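Local coordinates for protein probable FAD-dependent oxidoreductase PA4991 (Pseudomonas aeruginosa PAO1, PDB 5EZ7) that probably functions as an FAD-dependent oxidoreductase whose physiological substrate is unknown, holding one FAD per subunit, at residues E220-Q225 and V341-K346; R227-V232 and V315-P320; D329-A334 and A354-A359. One frame throughout, in Å; residues are numbered along the deposited sequence.

Interaction 1: E220-Q225 and V341-K346; sequences EQPAMQ and VGWPTK. With FAD (flavin-adenine dinucleotide), chain B.
Where the Rossmann-type FAD-binding sheet meets the start of the large mixed sheet, the indole of Trp343, near the end of strand 339-343, is met along its benzene-ring side by Pro222 and Met224, as the chain passes from a loop into strand 224-236. Met224 makes the closest approach. Its CG stands anti to the backbone N (chi1 -167°), which lays the side chain across the indole at about a right angle: CB and CG are both nearest CZ2, Met224 CG being 3.5 Å from Trp343 CZ2, and the sulfur reaches the pyrrole part. Met224 SD lies 4.6 Å from the centroid of the five-membered ring in an oblique Met-aromatic contact, 65° from the ring normal. Pro222, preceded by a cis peptide bond, approaches differently. Its carbonyl oxygen O sits at the edge of the indole, in the ring plane, 3.8 Å from Trp343 CH2, while its CG packs obliquely on CZ3 of the same ring. The CG-CD side of the proline ring rests against a valine methyl, with Pro222 CD 3.7 Å from Val341 CG1. This methyl is flanked by both arms of its own main chain (chi1 51°) and faces the proline.

Strand 339-343 is an inner member of the mixed six-stranded sheet, next to strand 201-204, and the tryptophan is tied to the turn that follows that neighbour: NE1 donates to Gly207 O, which should help set the rotation of the indole. Beyond Trp343 the chain leaves the sheet and runs along the cofactor. Pro344 CD comes within 3.1 Å of FAD O2P, on the pyrophosphate. Thr345 O approaches a ribityl hydroxyl, 3.3 Å from FAD O3', and Lys346 CB lies 3.4 Å from FAD O2 at the pyrimidine end of the isoalloxazine.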
loop_
_atom_site.group_PDB
_atom_site.type_symbol
_atom_site.label_atom_id
_atom_site.label_comp_id
_atom_site.label_asym_id
_atom_site.label_seq_id
_atom_site.Cartn_x
_atom_site.Cartn_y
_atom_site.Cartn_z
ATOM N N GLU A 220 12.745 -2.891 -21.042
ATOM C CA GLU A 220 13.098 -1.634 -20.401
ATOM C C GLU A 220 11.908 -0.656 -20.231
ATOM O O GLU A 220 11.999 0.342 -19.494
ATOM C CB GLU A 220 14.208 -1.001 -21.222
ATOM C CG GLU A 220 15.437 -1.908 -21.323
ATOM C CD GLU A 220 16.695 -1.170 -21.758
ATOM O OE1 GLU A 220 16.975 -0.081 -21.198
ATOM O OE2 GLU A 220 17.412 -1.676 -22.653
ATOM N N GLN A 221 10.816 -0.924 -20.944
ATOM C CA GLN A 221 9.526 -0.284 -20.723
ATOM C C GLN A 221 8.582 -1.219 -20.013
ATOM O O GLN A 221 8.704 -2.445 -20.150
ATOM C CB GLN A 221 8.916 0.146 -22.063
ATOM C CG GLN A 221 9.709 1.242 -22.736
ATOM C CD GLN A 221 10.115 2.305 -21.727
ATOM O OE1 GLN A 221 11.284 2.647 -21.614
ATOM N NE2 GLN A 221 9.148 2.825 -20.976
ATOM N N PRO A 222 7.670 -0.682 -19.208
ATOM C CA PRO A 222 7.640 0.739 -18.756
ATOM C C PRO A 222 8.725 1.104 -17.730
ATOM O O PRO A 222 9.019 0.307 -16.838
ATOM C CB PRO A 222 6.282 0.846 -18.097
ATOM C CG PRO A 222 5.998 -0.551 -17.577
ATOM C CD PRO A 222 6.692 -1.524 -18.497
ATOM N N ALA A 223 9.265 2.326 -17.821
ATOM C CA ALA A 223 10.346 2.787 -16.947
ATOM C C ALA A 223 9.756 3.172 -15.602
ATOM O O ALA A 223 8.591 3.535 -15.525
ATOM C CB ALA A 223 11.107 3.945 -17.564
ATOM N N MET A 224 10.578 3.105 -14.561
ATOM C CA MET A 224 10.152 3.303 -13.199
ATOM C C MET A 224 10.933 4.447 -12.622
ATOM O O MET A 224 12.094 4.637 -13.015
ATOM C CB MET A 224 10.477 2.048 -12.389
ATOM C CG MET A 224 9.799 2.012 -11.024
ATOM S SD MET A 224 10.159 0.458 -10.186
ATOM C CE MET A 224 11.836 0.819 -9.631
ATOM N N GLN A 225 10.321 5.187 -11.688
ATOM C CA GLN A 225 11.060 6.169 -10.877
ATOM C C GLN A 225 10.917 5.804 -9.401
ATOM O O GLN A 225 10.015 5.083 -9.014
ATOM C CB GLN A 225 10.613 7.629 -11.121
ATOM C CG GLN A 225 9.144 7.921 -10.750
ATOM C CD GLN A 225 8.742 9.391 -10.883
ATOM O OE1 GLN A 225 9.528 10.188 -11.285
ATOM N NE2 GLN A 225 7.521 9.736 -10.507
ATOM N N VAL A 341 1.985 -5.386 -16.249
ATOM C CA VAL A 341 2.897 -4.852 -15.272
ATOM C C VAL A 341 2.465 -3.456 -14.829
ATOM O O VAL A 341 2.087 -2.596 -15.667
ATOM C CB VAL A 341 4.333 -4.777 -15.865
ATOM C CG1 VAL A 341 4.358 -4.050 -17.234
ATOM C CG2 VAL A 341 5.300 -4.121 -14.883
ATOM N N GLY A 342 2.566 -3.196 -13.534
ATOM C CA GLY A 342 2.262 -1.869 -13.092
ATOM C C GLY A 342 2.414 -1.566 -11.652
ATOM O O GLY A 342 2.991 -2.341 -10.888
ATOM N N TRP A 343 1.888 -0.383 -11.323
ATOM C CA TRP A 343 1.983 0.220 -10.012
ATOM C C TRP A 343 0.671 0.926 -9.667
ATOM O O TRP A 343 0.097 1.574 -10.510
ATOM C CB TRP A 343 3.103 1.230 -10.034
ATOM C CG TRP A 343 4.474 0.659 -10.305
ATOM C CD1 TRP A 343 5.344 0.127 -9.387
ATOM C CD2 TRP A 343 5.160 0.646 -11.552
ATOM N NE1 TRP A 343 6.537 -0.228 -10.000
ATOM C CE2 TRP A 343 6.440 0.075 -11.330
ATOM C CE3 TRP A 343 4.835 1.081 -12.834
ATOM C CZ2 TRP A 343 7.361 -0.100 -12.349
ATOM C CZ3 TRP A 343 5.750 0.924 -13.833
ATOM C CH2 TRP A 343 6.997 0.325 -13.592
ATOM N N PRO A 344 0.200 0.811 -8.422
ATOM C CA PRO A 344 -1.035 1.479 -8.020
ATOM C C PRO A 344 -0.880 2.973 -7.838
ATOM O O PRO A 344 -1.837 3.683 -8.034
ATOM C CB PRO A 344 -1.391 0.789 -6.699
ATOM C CG PRO A 344 -0.112 0.328 -6.153
ATOM C CD PRO A 344 0.758 -0.004 -7.336
ATOM N N THR A 345 0.316 3.437 -7.479
ATOM C CA THR A 345 0.638 4.842 -7.175
ATOM C C THR A 345 0.224 5.231 -5.759
ATOM O O THR A 345 0.981 5.925 -5.060
ATOM C CB THR A 345 0.175 5.890 -8.234
ATOM O OG1 THR A 345 -1.242 6.095 -8.173
ATOM C CG2 THR A 345 0.586 5.462 -9.664
ATOM N N LYS A 346 -0.952 4.768 -5.329
ATOM C CA LYS A 346 -1.411 4.896 -3.950
ATOM C C LYS A 346 -1.963 3.573 -3.504
ATOM O O LYS A 346 -2.409 2.798 -4.302
ATOM C CB LYS A 346 -2.445 6.016 -3.865
ATOM C CG LYS A 346 -1.749 7.346 -3.705
ATOM C CD LYS A 346 -2.573 8.536 -4.139
ATOM C CE LYS A 346 -1.833 9.840 -3.797
ATOM N NZ LYS A 346 -2.808 10.904 -3.381
HETATM P PA FAD B . 4.768 -2.967 -2.528
HETATM O O1A FAD B . 3.957 -2.817 -1.283
HETATM O O2A FAD B . 6.152 -2.387 -2.615
HETATM O O5B FAD B . 4.816 -4.520 -2.848
HETATM C C5B FAD B . 5.688 -5.071 -3.815
HETATM C C4B FAD B . 5.955 -6.493 -3.369
HETATM O O4B FAD B . 6.675 -7.186 -4.402
HETATM C C3B FAD B . 6.787 -6.533 -2.084
HETATM O O3B FAD B . 6.123 -7.288 -1.068
HETATM C C2B FAD B . 8.086 -7.178 -2.531
HETATM O O2B FAD B . 8.723 -7.987 -1.545
HETATM C C1B FAD B . 7.657 -7.976 -3.764
HETATM N N9A FAD B . 8.750 -8.210 -4.716
HETATM C C8A FAD B . 9.666 -7.313 -5.119
HETATM N N7A FAD B . 10.517 -7.884 -5.989
HETATM C C5A FAD B . 10.141 -9.157 -6.158
HETATM C C6A FAD B . 10.634 -10.297 -6.943
HETATM N N6A FAD B . 11.705 -10.127 -7.732
HETATM N N1A FAD B . 9.977 -11.466 -6.859
HETATM C C2A FAD B . 8.900 -11.608 -6.064
HETATM N N3A FAD B . 8.397 -10.608 -5.312
HETATM C C4A FAD B . 8.975 -9.382 -5.319
HETATM N N1 FAD B . -0.914 5.374 -0.275
HETATM C C2 FAD B . -2.135 5.714 0.188
HETATM O O2 FAD B . -3.137 5.521 -0.541
HETATM N N3 FAD B . -2.317 6.252 1.407
HETATM C C4 FAD B . -1.306 6.491 2.238
HETATM O O4 FAD B . -1.499 6.980 3.368
HETATM C C4X FAD B . 0.053 6.147 1.805
HETATM N N5 FAD B . 1.116 6.369 2.601
HETATM C C5X FAD B . 2.356 6.038 2.198
HETATM C C6 FAD B . 3.424 6.267 3.057
HETATM C C7 FAD B . 4.712 5.939 2.684
HETATM C C7M FAD B . 5.845 6.180 3.636
HETATM C C8 FAD B . 4.952 5.309 1.361
HETATM C C8M FAD B . 6.338 4.914 0.899
HETATM C C9 FAD B . 3.888 5.092 0.504
HETATM C C9A FAD B . 2.585 5.430 0.861
HETATM N N10 FAD B . 1.468 5.210 0.006
HETATM C C10 FAD B . 0.188 5.548 0.461
HETATM C "C1'" FAD B . 1.613 4.596 -1.303
HETATM C "C2'" FAD B . 1.508 3.091 -1.129
HETATM O "O2'" FAD B . 2.266 2.636 -0.001
HETATM C "C3'" FAD B . 1.944 2.366 -2.395
HETATM O "O3'" FAD B . 1.352 3.027 -3.532
HETATM C "C4'" FAD B . 1.500 0.906 -2.369
HETATM O "O4'" FAD B . 1.629 0.337 -1.066
HETATM C "C5'" FAD B . 2.314 0.062 -3.330
HETATM O "O5'" FAD B . 1.754 -1.258 -3.382
HETATM P P FAD B . 2.501 -2.379 -4.242
HETATM O O1P FAD B . 1.906 -3.718 -3.892
HETATM O O2P FAD B . 2.491 -1.899 -5.648
HETATM O O3P FAD B . 4.025 -2.246 -3.759
#

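Interaction 2: R227-V232 and V315-P320; sequences RPLHMV and VDRAEP. With FAD (flavin-adenine dinucleotide), chain B.
The guanidinium of Arg317 stacks on that of Arg227, their centres 4.0 Å apart and their planes inclined by 24°. Leu229 covers the opposite face, with Leu229 CG 3.5 Å from Arg317 CZ. All three project from one face of an antiparallel pair at the edge of the large mixed sheet, in which strand 309-320 is outermost. Arg227 with Arg317 and Leu229 with Val315 form hydrogen-bonded pairs; between them Pro228 faces Asp316 in a non-hydrogen-bonded pair. Arg227 O accepts two good bonds from one residue: the backbone N and the side-chain NE of Arg317, each 3.0 Å away, arrive from opposite faces of its carbonyl plane. Arg317 NH1 adds weak bonds to Arg227 O and Pro228 O. The nearly straight NE bond (168°) turns the edge of the guanidinium to the backbone of Arg227 and keeps its two faces for Leu229 and the Arg227 guanidinium.

Nearby carboxylates probably offset the two stacked positive charges. Arg227, its chain bent at chi3 (66°), turns NH2 into a salt bridge with Glu319 OE2 at 2.6 Å, although the hydrogen bond is poorly angled and weak; Arg317 NH2 has its salt bridge with Glu277. The same face of the sheet receives the dimethylbenzene end of the flavin. Leu229 CD1 and Met231 CG are each 3.6 Å from FAD C7M, and Arg317 CG lies 3.7 Å from FAD C8M.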
loop_
_atom_site.group_PDB
_atom_site.type_symbol
_atom_site.label_atom_id
_atom_site.label_comp_id
_atom_site.label_asym_id
_atom_site.label_seq_id
_atom_site.Cartn_x
_atom_site.Cartn_y
_atom_site.Cartn_z
ATOM N N ARG A 227 10.886 7.747 -5.666
ATOM C CA ARG A 227 10.819 9.046 -5.015
ATOM C C ARG A 227 10.910 8.802 -3.540
ATOM O O ARG A 227 9.950 8.330 -2.928
ATOM C CB ARG A 227 9.551 9.771 -5.360
ATOM C CG ARG A 227 9.582 10.271 -6.792
ATOM C CD ARG A 227 8.174 10.551 -7.286
ATOM N NE ARG A 227 7.583 11.661 -6.545
ATOM C CZ ARG A 227 6.394 11.681 -5.936
ATOM N NH1 ARG A 227 6.014 12.788 -5.290
ATOM N NH2 ARG A 227 5.576 10.652 -5.961
ATOM N N PRO A 228 12.082 9.095 -2.962
ATOM C CA PRO A 228 12.260 8.729 -1.560
ATOM C C PRO A 228 11.398 9.577 -0.581
ATOM O O PRO A 228 10.942 10.668 -0.913
ATOM C CB PRO A 228 13.761 8.930 -1.358
ATOM C CG PRO A 228 14.082 10.083 -2.268
ATOM C CD PRO A 228 13.201 9.920 -3.469
ATOM N N LEU A 229 11.128 9.000 0.576
ATOM C CA LEU A 229 10.524 9.693 1.721
ATOM C C LEU A 229 11.435 9.489 2.932
ATOM O O LEU A 229 12.108 8.464 3.025
ATOM C CB LEU A 229 9.136 9.110 2.014
ATOM C CG LEU A 229 8.019 9.578 1.073
ATOM C CD1 LEU A 229 6.804 8.729 1.290
ATOM C CD2 LEU A 229 7.630 11.035 1.277
ATOM N N HIS A 230 11.462 10.457 3.851
ATOM C CA HIS A 230 12.094 10.319 5.204
ATOM C C HIS A 230 11.039 10.486 6.299
ATOM O O HIS A 230 10.827 11.587 6.824
ATOM C CB HIS A 230 13.179 11.371 5.400
ATOM C CG HIS A 230 14.166 11.049 6.483
ATOM N ND1 HIS A 230 15.250 11.854 6.745
ATOM C CD2 HIS A 230 14.269 10.000 7.329
ATOM C CE1 HIS A 230 15.983 11.316 7.702
ATOM N NE2 HIS A 230 15.413 10.185 8.070
ATOM N N MET A 231 10.379 9.383 6.623
ATOM C CA MET A 231 9.297 9.370 7.591
ATOM C C MET A 231 9.872 9.372 8.995
ATOM O O MET A 231 10.950 8.838 9.207
ATOM C CB MET A 231 8.457 8.102 7.425
ATOM C CG MET A 231 7.832 7.877 6.048
ATOM S SD MET A 231 6.674 9.142 5.518
ATOM C CE MET A 231 5.310 8.714 6.607
ATOM N N VAL A 232 9.125 9.941 9.957
ATOM C CA VAL A 232 9.541 10.047 11.342
ATOM C C VAL A 232 8.543 9.286 12.195
ATOM O O VAL A 232 7.358 9.319 11.941
ATOM C CB VAL A 232 9.616 11.520 11.802
ATOM C CG1 VAL A 232 10.135 11.606 13.239
ATOM C CG2 VAL A 232 10.555 12.296 10.915
ATOM N N VAL A 315 12.382 5.325 2.806
ATOM C CA VAL A 315 11.779 4.369 1.881
ATOM C C VAL A 315 11.442 5.065 0.580
ATOM O O VAL A 315 11.038 6.233 0.555
ATOM C CB VAL A 315 10.535 3.674 2.484
ATOM C CG1 VAL A 315 9.514 4.663 2.987
ATOM C CG2 VAL A 315 9.866 2.722 1.505
ATOM N N ASP A 316 11.658 4.344 -0.506
ATOM C CA ASP A 316 11.367 4.821 -1.873
ATOM C C ASP A 316 9.932 4.494 -2.269
ATOM O O ASP A 316 9.461 3.380 -2.022
ATOM C CB ASP A 316 12.263 4.118 -2.874
ATOM C CG ASP A 316 13.685 4.566 -2.804
ATOM O OD1 ASP A 316 13.941 5.698 -2.326
ATOM O OD2 ASP A 316 14.548 3.772 -3.275
ATOM N N ARG A 317 9.230 5.464 -2.846
ATOM C CA ARG A 317 7.977 5.178 -3.546
ATOM C C ARG A 317 8.357 4.686 -4.927
ATOM O O ARG A 317 9.200 5.287 -5.568
ATOM C CB ARG A 317 7.096 6.414 -3.634
ATOM C CG ARG A 317 6.516 6.821 -2.292
ATOM C CD ARG A 317 6.033 8.257 -2.322
ATOM N NE ARG A 317 7.164 9.161 -2.354
ATOM C CZ ARG A 317 7.100 10.492 -2.219
ATOM N NH1 ARG A 317 8.221 11.223 -2.288
ATOM N NH2 ARG A 317 5.924 11.097 -2.016
ATOM N N ALA A 318 7.715 3.606 -5.374
ATOM C CA ALA A 318 7.931 2.990 -6.671
ATOM C C ALA A 318 6.765 3.331 -7.580
ATOM O O ALA A 318 5.643 2.936 -7.319
ATOM C CB ALA A 318 8.069 1.495 -6.523
ATOM N N GLU A 319 7.051 4.089 -8.632
ATOM C CA GLU A 319 6.032 4.635 -9.518
ATOM C C GLU A 319 6.429 4.519 -10.998
ATOM O O GLU A 319 7.633 4.431 -11.321
ATOM C CB GLU A 319 5.817 6.127 -9.212
ATOM C CG GLU A 319 5.248 6.380 -7.845
ATOM C CD GLU A 319 5.270 7.831 -7.470
ATOM O OE1 GLU A 319 5.715 8.627 -8.316
ATOM O OE2 GLU A 319 4.860 8.187 -6.327
ATOM N N PRO A 320 5.430 4.578 -11.890
ATOM C CA PRO A 320 5.775 4.746 -13.292
ATOM C C PRO A 320 6.533 6.049 -13.527
ATOM O O PRO A 320 6.224 7.088 -12.907
ATOM C CB PRO A 320 4.421 4.792 -13.986
ATOM C CG PRO A 320 3.482 5.307 -12.946
ATOM C CD PRO A 320 3.977 4.695 -11.667
HETATM P PA FAD B . 4.768 -2.967 -2.528
HETATM O O1A FAD B . 3.957 -2.817 -1.283
HETATM O O2A FAD B . 6.152 -2.387 -2.615
HETATM O O5B FAD B . 4.816 -4.520 -2.848
HETATM C C5B FAD B . 5.688 -5.071 -3.815
HETATM C C4B FAD B . 5.955 -6.493 -3.369
HETATM O O4B FAD B . 6.675 -7.186 -4.402
HETATM C C3B FAD B . 6.787 -6.533 -2.084
HETATM O O3B FAD B . 6.123 -7.288 -1.068
HETATM C C2B FAD B . 8.086 -7.178 -2.531
HETATM O O2B FAD B . 8.723 -7.987 -1.545
HETATM C C1B FAD B . 7.657 -7.976 -3.764
HETATM N N9A FAD B . 8.750 -8.210 -4.716
HETATM C C8A FAD B . 9.666 -7.313 -5.119
HETATM N N7A FAD B . 10.517 -7.884 -5.989
HETATM C C5A FAD B . 10.141 -9.157 -6.158
HETATM C C6A FAD B . 10.634 -10.297 -6.943
HETATM N N6A FAD B . 11.705 -10.127 -7.732
HETATM N N1A FAD B . 9.977 -11.466 -6.859
HETATM C C2A FAD B . 8.900 -11.608 -6.064
HETATM N N3A FAD B . 8.397 -10.608 -5.312
HETATM C C4A FAD B . 8.975 -9.382 -5.319
HETATM N N1 FAD B . -0.914 5.374 -0.275
HETATM C C2 FAD B . -2.135 5.714 0.188
HETATM O O2 FAD B . -3.137 5.521 -0.541
HETATM N N3 FAD B . -2.317 6.252 1.407
HETATM C C4 FAD B . -1.306 6.491 2.238
HETATM O O4 FAD B . -1.499 6.980 3.368
HETATM C C4X FAD B . 0.053 6.147 1.805
HETATM N N5 FAD B . 1.116 6.369 2.601
HETATM C C5X FAD B . 2.356 6.038 2.198
HETATM C C6 FAD B . 3.424 6.267 3.057
HETATM C C7 FAD B . 4.712 5.939 2.684
HETATM C C7M FAD B . 5.845 6.180 3.636
HETATM C C8 FAD B . 4.952 5.309 1.361
HETATM C C8M FAD B . 6.338 4.914 0.899
HETATM C C9 FAD B . 3.888 5.092 0.504
HETATM C C9A FAD B . 2.585 5.430 0.861
HETATM N N10 FAD B . 1.468 5.210 0.006
HETATM C C10 FAD B . 0.188 5.548 0.461
HETATM C "C1'" FAD B . 1.613 4.596 -1.303
HETATM C "C2'" FAD B . 1.508 3.091 -1.129
HETATM O "O2'" FAD B . 2.266 2.636 -0.001
HETATM C "C3'" FAD B . 1.944 2.366 -2.395
HETATM O "O3'" FAD B . 1.352 3.027 -3.532
HETATM C "C4'" FAD B . 1.500 0.906 -2.369
HETATM O "O4'" FAD B . 1.629 0.337 -1.066
HETATM C "C5'" FAD B . 2.314 0.062 -3.330
HETATM O "O5'" FAD B . 1.754 -1.258 -3.382
HETATM P P FAD B . 2.501 -2.379 -4.242
HETATM O O1P FAD B . 1.906 -3.718 -3.892
HETATM O O2P FAD B . 2.491 -1.899 -5.648
HETATM O O3P FAD B . 4.025 -2.246 -3.759
#

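Interaction 3: D329-A334 and A354-A359; sequences DNAFLA and ADRVCA
Arg356 carries the polar side of this contact, reaching from helix 350-364 to the loop that leads into strand 332-336. Its NH2 gives a weak, bent hydrogen bond to Asn330 OD1 at 3.1 Å, with the amide and guanidinium planes 59° apart. Ala331 O lies over one face of the guanidinium, 3.6 Å from Arg356 NH1 and offset toward the rim. The stronger partner of this arginine is on its own helix: NE forms a salt bridge with Asp352, whose OD2 also accepts from Ala331 N. One carboxylate oxygen thus connects the arginine and the loop backbone.

The apolar part is built by Leu333. Its branch swings out opposite its own amide N (chi1 -173°), carrying the methyls to the helix, where Leu333 CD2 lies 3.7 Å from Val357 CG2 and the two side chains run roughly perpendicular. Leu333 CD2 also rests on the helix backbone, 3.6 Å from Arg356 C.

Strand 332-336 is the edge of the six-stranded sheet and pairs with strand 339-343. The helix that follows that hairpin packs back on its first strand, while Ala354 and Val357 contact Trp21 and Leu22 of helix 17-28.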
loop_
_atom_site.group_PDB
_atom_site.type_symbol
_atom_site.label_atom_id
_atom_site.label_comp_id
_atom_site.label_asym_id
_atom_site.label_seq_id
_atom_site.Cartn_x
_atom_site.Cartn_y
_atom_site.Cartn_z
ATOM N N ASP A 329 -4.362 10.637 -11.149
ATOM C CA ASP A 329 -4.915 9.997 -9.899
ATOM C C ASP A 329 -5.475 8.602 -10.200
ATOM O O ASP A 329 -6.606 8.282 -9.835
ATOM C CB ASP A 329 -6.010 10.856 -9.243
ATOM C CG ASP A 329 -5.549 12.288 -8.895
ATOM O OD1 ASP A 329 -4.437 12.450 -8.365
ATOM O OD2 ASP A 329 -6.329 13.255 -9.120
ATOM N N ASN A 330 -4.671 7.793 -10.896
ATOM C CA ASN A 330 -5.063 6.444 -11.392
ATOM C C ASN A 330 -3.934 5.472 -11.186
ATOM O O ASN A 330 -2.758 5.866 -11.093
ATOM C CB ASN A 330 -5.392 6.443 -12.881
ATOM C CG ASN A 330 -6.569 7.322 -13.221
ATOM O OD1 ASN A 330 -7.692 6.839 -13.351
ATOM N ND2 ASN A 330 -6.322 8.624 -13.364
ATOM N N ALA A 331 -4.285 4.197 -11.098
ATOM C CA ALA A 331 -3.297 3.154 -11.143
ATOM C C ALA A 331 -2.703 3.199 -12.536
ATOM O O ALA A 331 -3.310 3.750 -13.441
ATOM C CB ALA A 331 -3.950 1.800 -10.892
ATOM N N PHE A 332 -1.498 2.666 -12.685
ATOM C CA PHE A 332 -0.847 2.530 -13.998
ATOM C C PHE A 332 -0.693 1.027 -14.380
ATOM O O PHE A 332 -0.239 0.187 -13.564
ATOM C CB PHE A 332 0.517 3.237 -13.972
ATOM C CG PHE A 332 1.329 3.031 -15.219
ATOM C CD1 PHE A 332 2.123 1.899 -15.379
ATOM C CD2 PHE A 332 1.248 3.937 -16.276
ATOM C CE1 PHE A 332 2.830 1.718 -16.552
ATOM C CE2 PHE A 332 1.939 3.724 -17.463
ATOM C CZ PHE A 332 2.742 2.631 -17.591
ATOM N N LEU A 333 -1.043 0.704 -15.616
ATOM C CA LEU A 333 -0.833 -0.621 -16.162
ATOM C C LEU A 333 -0.337 -0.553 -17.581
ATOM O O LEU A 333 -0.800 0.262 -18.347
ATOM C CB LEU A 333 -2.133 -1.402 -16.139
ATOM C CG LEU A 333 -2.091 -2.889 -16.527
ATOM C CD1 LEU A 333 -1.171 -3.707 -15.673
ATOM C CD2 LEU A 333 -3.489 -3.443 -16.397
ATOM N N ALA A 334 0.599 -1.435 -17.911
ATOM C CA ALA A 334 1.071 -1.641 -19.258
ATOM C C ALA A 334 1.152 -3.137 -19.588
ATOM O O ALA A 334 1.161 -3.989 -18.686
ATOM C CB ALA A 334 2.434 -1.035 -19.384
ATOM N N ALA A 354 -6.474 -3.486 -9.841
ATOM C CA ALA A 354 -7.297 -4.652 -10.127
ATOM C C ALA A 354 -8.294 -4.449 -11.285
ATOM O O ALA A 354 -8.319 -5.248 -12.192
ATOM C CB ALA A 354 -7.995 -5.158 -8.868
ATOM N N ASP A 355 -9.096 -3.392 -11.257
ATOM C CA ASP A 355 -10.054 -3.090 -12.377
ATOM C C ASP A 355 -9.359 -3.013 -13.725
ATOM O O ASP A 355 -9.909 -3.490 -14.706
ATOM C CB ASP A 355 -10.774 -1.748 -12.203
ATOM C CG ASP A 355 -11.704 -1.705 -10.992
ATOM O OD1 ASP A 355 -12.220 -2.762 -10.567
ATOM O OD2 ASP A 355 -11.923 -0.586 -10.450
ATOM N N ARG A 356 -8.163 -2.413 -13.765
ATOM C CA ARG A 356 -7.454 -2.218 -15.019
ATOM C C ARG A 356 -6.963 -3.544 -15.548
ATOM O O ARG A 356 -7.060 -3.787 -16.753
ATOM C CB ARG A 356 -6.352 -1.173 -14.922
ATOM C CG ARG A 356 -6.888 0.237 -15.124
ATOM C CD ARG A 356 -6.183 1.266 -14.261
ATOM N NE ARG A 356 -6.763 2.612 -14.430
ATOM C CZ ARG A 356 -6.428 3.481 -15.397
ATOM N NH1 ARG A 356 -5.494 3.171 -16.300
ATOM N NH2 ARG A 356 -7.027 4.679 -15.476
ATOM N N VAL A 357 -6.503 -4.418 -14.651
ATOM C CA VAL A 357 -6.119 -5.756 -15.044
ATOM C C VAL A 357 -7.346 -6.559 -15.518
ATOM O O VAL A 357 -7.277 -7.226 -16.569
ATOM C CB VAL A 357 -5.366 -6.496 -13.928
ATOM C CG1 VAL A 357 -5.197 -7.970 -14.251
ATOM C CG2 VAL A 357 -3.995 -5.859 -13.677
ATOM N N CYS A 358 -8.444 -6.501 -14.754
ATOM C CA CYS A 358 -9.646 -7.295 -15.082
ATOM C C CYS A 358 -10.271 -6.853 -16.417
ATOM O O CYS A 358 -10.717 -7.702 -17.183
ATOM C CB CYS A 358 -10.692 -7.271 -13.955
ATOM S SG CYS A 358 -10.153 -8.194 -12.492
ATOM N N ALA A 359 -10.238 -5.555 -16.724
ATOM C CA ALA A 359 -10.721 -5.073 -18.023
ATOM C C ALA A 359 -9.846 -5.520 -19.202
ATOM O O ALA A 359 -10.348 -5.665 -20.296
ATOM C CB ALA A 359 -10.880 -3.557 -18.029
#

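Overall arrangement
Followed from the N terminus, the chain enters strand 224-236 through 220-225 and first closes a loop at interaction 2, where 315-320 returns beside 227-232 in the large sheet at the flavin. Interaction 1 spans that whole excursion, since 341-346 comes back to 220-225 only later, so interaction 2 nests within it. Interaction 3 opens at 329-334, before interaction 1 closes, and ends beyond it at 354-359; the two therefore cross. Backbone hydrogen bonds join neighbours: Gln225 to Glu319 between interactions 1 and 2, and Trp343 to Phe332 between 1 and 3. Together they connect the large sheet, the FAD-binding sheet and helix 350-364.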